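Local coordinates for hypothetical protein Rv2827c (Mycobacterium tuberculosis, PDB 1ZEL) that is of unknown function but probably binds DNA through a winged-helix module and carries a domain related to AbiEi antitoxins, at residues 153-158 with 218-222; 211-216 with 241-246; 247-251 with 279-283. All coordinates share one frame; numbering follows the deposited sequence.

Interaction 1 (153-158 with 218-222); sequences DTALLA and RLERL
Leu156 and Arg218 bring the backbones closest, CA to CA 6.8 Å, where the weakly bonded helical turn 154-157 lies beside helix 216-223. Arg218 reaches the far end of the turn. Its chain is extended at first and then bends at chi3 (77°), which brings the guanidinium to the carbonyls. NH1 gives a nearly straight bond to Ala155 O, 2.6 Å long with an angle of 173° at the hydrogen. That oxygen lies in the guanidinium plane and uses a lone pair. NH2 adds a weak bond to the same oxygen. Arg218 NE has a long, weak ion pair with Glu184. Arg221 serves the other end of the turn. Its NH2 forms a salt bridge to OD2 of Asp153, 2.8 Å away, although the hydrogen bond within it is weak and strongly bent (121°). The other oxygen of Asp153, OD1, caps Leu156 N weakly. Leu156 sits between the two arginines: CD1 lies over a face of the Arg218 guanidinium, CD2 over a face of that of Arg221. Leu156 CG also packs on Leu222 CD2 at 3.6 Å. The same methyl meets Leu157 CD2 at 3.5 Å. Two arginines from one helix face thus hold both ends of a short turn. Arg218 probably helps to satisfy carbonyls at its C-terminal end, and the salt bridge of Asp153 holds the other.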
loop_
_atom_site.group_PDB
_atom_site.type_symbol
_atom_site.label_atom_id
_atom_site.label_comp_id
_atom_site.label_asym_id
_atom_site.label_seq_id
_atom_site.Cartn_x
_atom_site.Cartn_y
_atom_site.Cartn_z
ATOM N N ASP A 153 -14.099 -6.785 -8.923
ATOM C CA ASP A 153 -14.408 -7.455 -7.672
ATOM C C ASP A 153 -13.442 -6.998 -6.543
ATOM O O ASP A 153 -12.592 -7.754 -6.065
ATOM C CB ASP A 153 -14.412 -8.977 -7.906
ATOM C CG ASP A 153 -15.067 -9.762 -6.769
ATOM O OD1 ASP A 153 -15.564 -9.151 -5.790
ATOM O OD2 ASP A 153 -15.066 -11.012 -6.861
ATOM N N THR A 154 -13.593 -5.738 -6.137
ATOM C CA THR A 154 -12.756 -5.147 -5.084
ATOM C C THR A 154 -13.226 -5.593 -3.692
ATOM O O THR A 154 -12.489 -5.454 -2.711
ATOM C CB THR A 154 -12.696 -3.582 -5.171
ATOM O OG1 THR A 154 -14.025 -3.039 -5.207
ATOM C CG2 THR A 154 -11.905 -3.112 -6.412
ATOM N N ALA A 155 -14.444 -6.139 -3.622
ATOM C CA ALA A 155 -14.974 -6.753 -2.409
ATOM C C ALA A 155 -14.150 -7.985 -2.068
ATOM O O ALA A 155 -13.928 -8.297 -0.895
ATOM C CB ALA A 155 -16.461 -7.134 -2.585
ATOM N N LEU A 156 -13.683 -8.673 -3.111
ATOM C CA LEU A 156 -12.795 -9.793 -2.935
ATOM C C LEU A 156 -11.421 -9.326 -2.441
ATOM O O LEU A 156 -10.842 -9.954 -1.572
ATOM C CB LEU A 156 -12.685 -10.593 -4.243
ATOM C CG LEU A 156 -11.971 -11.954 -4.197
ATOM C CD1 LEU A 156 -12.443 -12.853 -3.027
ATOM C CD2 LEU A 156 -12.089 -12.693 -5.544
ATOM N N LEU A 157 -10.923 -8.206 -2.957
ATOM C CA LEU A 157 -9.555 -7.767 -2.638
ATOM C C LEU A 157 -9.426 -7.138 -1.260
ATOM O O LEU A 157 -8.482 -7.429 -0.493
ATOM C CB LEU A 157 -9.035 -6.817 -3.726
ATOM C CG LEU A 157 -8.760 -7.541 -5.067
ATOM C CD1 LEU A 157 -8.462 -6.566 -6.170
ATOM C CD2 LEU A 157 -7.618 -8.490 -4.904
ATOM N N ALA A 158 -10.430 -6.337 -0.923
ATOM C CA ALA A 158 -10.501 -5.623 0.340
ATOM C C ALA A 158 -10.774 -6.595 1.499
ATOM O O ALA A 158 -11.358 -7.650 1.281
ATOM C CB ALA A 158 -11.634 -4.590 0.243
ATOM N N ARG A 218 -12.201 -17.279 0.032
ATOM C CA ARG A 218 -11.626 -16.073 -0.597
ATOM C C ARG A 218 -10.249 -16.360 -1.137
ATOM O O ARG A 218 -9.917 -15.923 -2.230
ATOM C CB ARG A 218 -11.559 -14.921 0.386
ATOM C CG ARG A 218 -12.913 -14.357 0.654
ATOM C CD ARG A 218 -12.874 -13.367 1.787
ATOM N NE ARG A 218 -12.332 -12.080 1.366
ATOM C CZ ARG A 218 -13.026 -11.144 0.728
ATOM N NH1 ARG A 218 -12.443 -10.008 0.412
ATOM N NH2 ARG A 218 -14.292 -11.334 0.419
ATOM N N LEU A 219 -9.443 -17.110 -0.384
ATOM C CA LEU A 219 -8.115 -17.511 -0.866
ATOM C C LEU A 219 -8.228 -18.216 -2.216
ATOM O O LEU A 219 -7.517 -17.899 -3.176
ATOM C CB LEU A 219 -7.431 -18.439 0.148
ATOM C CG LEU A 219 -6.849 -17.722 1.378
ATOM C CD1 LEU A 219 -6.275 -18.764 2.338
ATOM C CD2 LEU A 219 -5.761 -16.697 0.991
ATOM N N GLU A 220 -9.162 -19.156 -2.291
ATOM C CA GLU A 220 -9.315 -19.954 -3.460
ATOM C C GLU A 220 -9.718 -19.100 -4.673
ATOM O O GLU A 220 -9.243 -19.326 -5.792
ATOM C CB GLU A 220 -10.355 -21.031 -3.157
ATOM C CG GLU A 220 -10.694 -21.917 -4.321
ATOM C CD GLU A 220 -11.790 -22.903 -3.985
ATOM O OE1 GLU A 220 -12.276 -22.912 -2.826
ATOM O OE2 GLU A 220 -12.161 -23.668 -4.896
ATOM N N ARG A 221 -10.595 -18.127 -4.458
ATOM C CA ARG A 221 -11.097 -17.326 -5.578
ATOM C C ARG A 221 -9.995 -16.365 -6.041
ATOM O O ARG A 221 -9.851 -16.096 -7.226
ATOM C CB ARG A 221 -12.366 -16.579 -5.189
ATOM C CG ARG A 221 -13.574 -17.508 -4.975
ATOM C CD ARG A 221 -14.802 -16.678 -4.641
ATOM N NE ARG A 221 -15.109 -15.721 -5.705
ATOM C CZ ARG A 221 -15.611 -14.505 -5.501
ATOM N NH1 ARG A 221 -15.860 -14.087 -4.266
ATOM N NH2 ARG A 221 -15.845 -13.701 -6.532
ATOM N N LEU A 222 -9.203 -15.884 -5.098
ATOM C CA LEU A 222 -8.048 -15.026 -5.419
ATOM C C LEU A 222 -6.868 -15.779 -6.055
ATOM O O LEU A 222 -6.082 -15.179 -6.775
ATOM C CB LEU A 222 -7.594 -14.269 -4.187
ATOM C CG LEU A 222 -8.540 -13.134 -3.747
ATOM C CD1 LEU A 222 -8.229 -12.708 -2.362
ATOM C CD2 LEU A 222 -8.396 -11.941 -4.649
#

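Interaction 2 (211-216 with 241-246); sequences VADCSD and GGEPAR. With NA (sodium ion), chain C; FMT (formic acid), chain J.
Arg246 and Asp216 form a salt bridge. Arg246 NE meets Asp216 OD2 on its syn side at 2.8 Å. NH2 approaches OD1 of the same carboxylate, at a distance doubtfully short. The two flat groups are turned 36° apart. A water adds a second link, donating to both Asp216 OD2 and Arg246 O. Among the hydrogen bonds to backbone, Arg246 NH1 donates to Val211 O at 3.2 Å from above the carbonyl plane. Cys214 N reaches that oxygen from the opposite face. The apolar part is small: Val211 CG1 touches Glu243 CG at 3.7 Å, and CG2 touches Gly241 CA at 3.9 Å. In the metal site, both oxygens of Asp213 bind a sodium ion, OD1 at 2.3 Å, and Asp209 and Arg167 belong to the same site. Ser215, the N-cap of helix 216-223, donates from OG to a formic acid molecule. Gly242 is the C-prime residue of a Schellman motif that ends helix 228-240, and Glu243 is the N-cap of helix 244-251. Arg246, in the first turn of that helix, ties it to the junction between helices 207-212 and 216-223, through Val211 O on one side and Asp216 on the other.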
loop_
_atom_site.group_PDB
_atom_site.type_symbol
_atom_site.label_atom_id
_atom_site.label_comp_id
_atom_site.label_asym_id
_atom_site.label_seq_id
_atom_site.Cartn_x
_atom_site.Cartn_y
_atom_site.Cartn_z
ATOM N N VAL A 211 -2.922 -16.065 8.945
ATOM C CA VAL A 211 -3.634 -17.247 8.478
ATOM C C VAL A 211 -4.987 -17.390 9.176
ATOM O O VAL A 211 -5.976 -17.732 8.538
ATOM C CB VAL A 211 -2.747 -18.504 8.677
ATOM C CG1 VAL A 211 -3.572 -19.785 8.577
ATOM C CG2 VAL A 211 -1.622 -18.511 7.645
ATOM N N ALA A 212 -5.028 -17.127 10.479
ATOM C CA ALA A 212 -6.290 -17.085 11.217
ATOM C C ALA A 212 -7.312 -16.069 10.661
ATOM O O ALA A 212 -8.513 -16.214 10.895
ATOM C CB ALA A 212 -6.029 -16.814 12.709
ATOM N N ASP A 213 -6.847 -15.068 9.924
ATOM C CA ASP A 213 -7.729 -14.014 9.385
ATOM C C ASP A 213 -8.189 -14.252 7.963
ATOM O O ASP A 213 -8.900 -13.405 7.422
ATOM C CB ASP A 213 -7.053 -12.628 9.431
ATOM C CG ASP A 213 -6.695 -12.209 10.845
ATOM O OD1 ASP A 213 -7.273 -12.768 11.789
ATOM O OD2 ASP A 213 -5.807 -11.354 11.040
ATOM N N CYS A 214 -7.764 -15.362 7.353
ATOM C CA CYS A 214 -8.074 -15.636 5.948
ATOM C C CYS A 214 -9.195 -16.640 5.876
ATOM O O CYS A 214 -9.173 -17.666 6.548
ATOM C CB CYS A 214 -6.870 -16.225 5.209
ATOM S SG CYS A 214 -5.523 -15.074 5.030
ATOM N N SER A 215 -10.170 -16.328 5.039
ATOM C CA SER A 215 -11.200 -17.280 4.671
ATOM C C SER A 215 -10.661 -18.095 3.493
ATOM O O SER A 215 -10.165 -17.540 2.494
ATOM C CB SER A 215 -12.462 -16.503 4.288
ATOM O OG SER A 215 -13.184 -17.201 3.313
ATOM N N ASP A 216 -10.747 -19.415 3.592
ATOM C CA ASP A 216 -10.228 -20.264 2.520
ATOM C C ASP A 216 -11.014 -20.137 1.205
ATOM O O ASP A 216 -10.446 -20.312 0.134
ATOM C CB ASP A 216 -10.098 -21.710 2.985
ATOM C CG ASP A 216 -9.116 -21.861 4.163
ATOM O OD1 ASP A 216 -8.299 -20.948 4.451
ATOM O OD2 ASP A 216 -9.168 -22.892 4.825
ATOM N N GLY A 241 1.468 -21.182 9.179
ATOM C CA GLY A 241 0.680 -20.443 10.176
ATOM C C GLY A 241 -0.086 -21.368 11.089
ATOM O O GLY A 241 -1.044 -20.964 11.751
ATOM N N GLY A 242 0.324 -22.629 11.093
ATOM C CA GLY A 242 -0.233 -23.630 11.990
ATOM C C GLY A 242 -1.483 -24.334 11.518
ATOM O O GLY A 242 -2.184 -24.935 12.322
ATOM N N GLU A 243 -1.780 -24.284 10.227
ATOM C CA GLU A 243 -3.014 -24.887 9.738
ATOM C C GLU A 243 -2.734 -25.846 8.579
ATOM O O GLU A 243 -3.130 -25.570 7.437
ATOM C CB GLU A 243 -4.021 -23.799 9.305
ATOM C CG GLU A 243 -4.492 -22.852 10.428
ATOM C CD GLU A 243 -5.299 -23.557 11.520
ATOM O OE1 GLU A 243 -5.848 -24.656 11.290
ATOM O OE2 GLU A 243 -5.367 -23.014 12.626
ATOM N N PRO A 244 -2.029 -26.962 8.859
ATOM C CA PRO A 244 -1.663 -27.904 7.795
ATOM C C PRO A 244 -2.877 -28.510 7.069
ATOM O O PRO A 244 -2.852 -28.656 5.835
ATOM C CB PRO A 244 -0.860 -28.990 8.542
ATOM C CG PRO A 244 -1.233 -28.823 9.985
ATOM C CD PRO A 244 -1.494 -27.379 10.171
ATOM N N ALA A 245 -3.943 -28.807 7.810
ATOM C CA ALA A 245 -5.135 -29.383 7.196
ATOM C C ALA A 245 -5.752 -28.395 6.200
ATOM O O ALA A 245 -6.092 -28.778 5.081
ATOM C CB ALA A 245 -6.143 -29.820 8.257
ATOM N N ARG A 246 -5.848 -27.121 6.584
ATOM C CA ARG A 246 -6.386 -26.094 5.673
ATOM C C ARG A 246 -5.508 -25.951 4.435
ATOM O O ARG A 246 -6.017 -25.807 3.316
ATOM C CB ARG A 246 -6.547 -24.738 6.383
ATOM C CG ARG A 246 -7.735 -24.687 7.386
ATOM C CD ARG A 246 -7.851 -23.314 8.081
ATOM N NE ARG A 246 -7.808 -22.205 7.118
ATOM C CZ ARG A 246 -7.529 -20.943 7.433
ATOM N NH1 ARG A 246 -7.295 -20.601 8.691
ATOM N NH2 ARG A 246 -7.488 -20.026 6.489
HETATM NA NA NA C . -5.444 -12.630 13.111
HETATM C C FMT J . -15.883 -15.048 2.421
HETATM O O1 FMT J . -15.835 -14.761 1.222
HETATM O O2 FMT J . -15.576 -16.148 2.884
HETATM O O HOH W 1 -8.584 -24.910 3.134
#

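Interaction 3 (247-251 with 279-283); sequences GQALL and PEYQL
Tyr281 reaches across to helix 244-251 and brings the edge of its ring up to Gly247 and Gln248, with Leu251 at its base. Its path starts at CB, 4.1 Å from Leu251 CD2. CG stands anti to the carbonyl carbon (chi1 -47°), which lets the ring end near the helix. Ring atom CD2 comes to 3.6 Å from Leu251 CD2, and that methyl also rests 3.5 Å from Glu280 O. Further out, CE2 meets Gly247 C at 3.8 Å, edge on. Gly247 has no side chain, which leaves room for the Tyr281 hydroxyl close to the helix. The loop that holds the tyrosine is a type I turn, Pro279 to Gln282, between strands 276-278 and 283-285. It is followed by a G1 beta bulge, with Gln282 at positive phi. Pro279 O accepts from Gln282 N and from Gln282 NE2, the latter at 2.9 Å, which ties the turn to its own side chain. Beyond CE2, Tyr281 CZ lies 3.9 Å from Gln248 CG. At the tip, OH lies 3.4 Å from Gln248 CG, while the Gln248 amide is tilted 58° from the ring. The hydroxyl finds its hydrogen-bond partner in Asp239 OD2, and the backbone oxygen of Tyr281 accepts from Gln232 NE2, both on helix 228-240.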
loop_
_atom_site.group_PDB
_atom_site.type_symbol
_atom_site.label_atom_id
_atom_site.label_comp_id
_atom_site.label_asym_id
_atom_site.label_seq_id
_atom_site.Cartn_x
_atom_site.Cartn_y
_atom_site.Cartn_z
ATOM N N GLY A 247 -4.188 -25.981 4.639
ATOM C CA GLY A 247 -3.237 -25.853 3.528
ATOM C C GLY A 247 -3.368 -26.969 2.499
ATOM O O GLY A 247 -3.409 -26.721 1.284
ATOM N N GLN A 248 -3.472 -28.203 2.981
ATOM C CA GLN A 248 -3.628 -29.352 2.091
ATOM C C GLN A 248 -4.985 -29.350 1.365
ATOM O O GLN A 248 -5.077 -29.732 0.181
ATOM C CB GLN A 248 -3.390 -30.637 2.877
ATOM C CG GLN A 248 -1.919 -30.764 3.318
ATOM C CD GLN A 248 -1.686 -31.816 4.385
ATOM O OE1 GLN A 248 -2.386 -32.824 4.444
ATOM N NE2 GLN A 248 -0.686 -31.589 5.231
ATOM N N ALA A 249 -6.024 -28.875 2.049
ATOM C CA ALA A 249 -7.346 -28.790 1.430
ATOM C C ALA A 249 -7.362 -27.711 0.357
ATOM O O ALA A 249 -7.979 -27.883 -0.700
ATOM C CB ALA A 249 -8.408 -28.506 2.458
ATOM N N LEU A 250 -6.686 -26.598 0.627
ATOM C CA LEU A 250 -6.632 -25.503 -0.337
ATOM C C LEU A 250 -5.875 -25.984 -1.548
ATOM O O LEU A 250 -6.290 -25.751 -2.692
ATOM C CB LEU A 250 -5.950 -24.255 0.281
ATOM C CG LEU A 250 -5.803 -23.077 -0.702
ATOM C CD1 LEU A 250 -7.182 -22.593 -1.147
ATOM C CD2 LEU A 250 -4.974 -21.955 -0.095
ATOM N N LEU A 251 -4.768 -26.687 -1.307
ATOM C CA LEU A 251 -3.924 -27.113 -2.432
ATOM C C LEU A 251 -4.676 -28.083 -3.326
ATOM O O LEU A 251 -4.525 -28.046 -4.547
ATOM C CB LEU A 251 -2.576 -27.702 -1.976
ATOM C CG LEU A 251 -1.554 -28.024 -3.085
ATOM C CD1 LEU A 251 -1.311 -26.871 -4.076
ATOM C CD2 LEU A 251 -0.259 -28.465 -2.502
ATOM N N PRO A 279 7.087 -31.973 1.068
ATOM C CA PRO A 279 6.544 -32.781 -0.027
ATOM C C PRO A 279 5.011 -32.655 -0.191
ATOM O O PRO A 279 4.496 -32.864 -1.294
ATOM C CB PRO A 279 6.961 -34.207 0.355
ATOM C CG PRO A 279 7.136 -34.161 1.851
ATOM C CD PRO A 279 7.727 -32.812 2.100
ATOM N N GLU A 280 4.307 -32.300 0.887
ATOM C CA GLU A 280 2.864 -32.083 0.856
ATOM C C GLU A 280 2.493 -31.003 -0.174
ATOM O O GLU A 280 1.414 -31.016 -0.741
ATOM C CB GLU A 280 2.379 -31.681 2.257
ATOM C CG GLU A 280 2.773 -32.660 3.398
ATOM C CD GLU A 280 4.210 -32.491 3.931
ATOM O OE1 GLU A 280 4.891 -31.501 3.583
ATOM O OE2 GLU A 280 4.665 -33.361 4.719
ATOM N N TYR A 281 3.419 -30.064 -0.405
ATOM C CA TYR A 281 3.168 -28.925 -1.302
ATOM C C TYR A 281 4.132 -28.896 -2.472
ATOM O O TYR A 281 4.151 -27.929 -3.252
ATOM C CB TYR A 281 3.214 -27.604 -0.516
ATOM C CG TYR A 281 2.409 -27.702 0.745
ATOM C CD1 TYR A 281 3.023 -27.970 1.970
ATOM C CD2 TYR A 281 1.021 -27.634 0.709
ATOM C CE1 TYR A 281 2.258 -28.108 3.137
ATOM C CE2 TYR A 281 0.258 -27.775 1.864
ATOM C CZ TYR A 281 0.888 -28.022 3.075
ATOM O OH TYR A 281 0.132 -28.151 4.227
ATOM N N GLN A 282 4.908 -29.979 -2.605
ATOM C CA GLN A 282 6.016 -30.081 -3.544
ATOM C C GLN A 282 6.821 -28.799 -3.550
ATOM O O GLN A 282 7.003 -28.163 -4.582
ATOM C CB GLN A 282 5.513 -30.475 -4.953
ATOM C CG GLN A 282 4.880 -31.909 -5.000
ATOM C CD GLN A 282 5.923 -32.994 -4.825
ATOM O OE1 GLN A 282 6.800 -33.148 -5.666
ATOM N NE2 GLN A 282 5.855 -33.732 -3.717
ATOM N N LEU A 283 7.295 -28.427 -2.364
ATOM C CA LEU A 283 7.877 -27.125 -2.171
ATOM C C LEU A 283 9.192 -27.216 -1.430
ATOM O O LEU A 283 9.298 -27.895 -0.399
ATOM C CB LEU A 283 6.875 -26.254 -1.384
ATOM C CG LEU A 283 7.180 -24.792 -1.157
ATOM C CD1 LEU A 283 5.890 -24.050 -1.171
ATOM C CD2 LEU A 283 7.873 -24.609 0.158
#

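In the fold
Going from the N terminus, interaction 1 brings helix 154-157 to helix 216-223 and closes a loop of 59 residues, about half of them helical and none in strands. Interaction 2 begins inside that loop, at 211-216, and ends beyond it, at 241-246, so the two cross. It closes 24 residues, 20 of them helical, with helix 228-240 and most of 216-223. Leu219 packs on Cys214 where they meet. Interaction 3 follows in series, shares helix 244-251 with interaction 2 and closes a loop that holds strands 262-264 and 276-278. Leu250 of that helix touches Leu219 and Glu220. Together the contacts join helices 154-157, 207-212, 216-223 and 244-251 to the loop between strands 276-278 and 283-285.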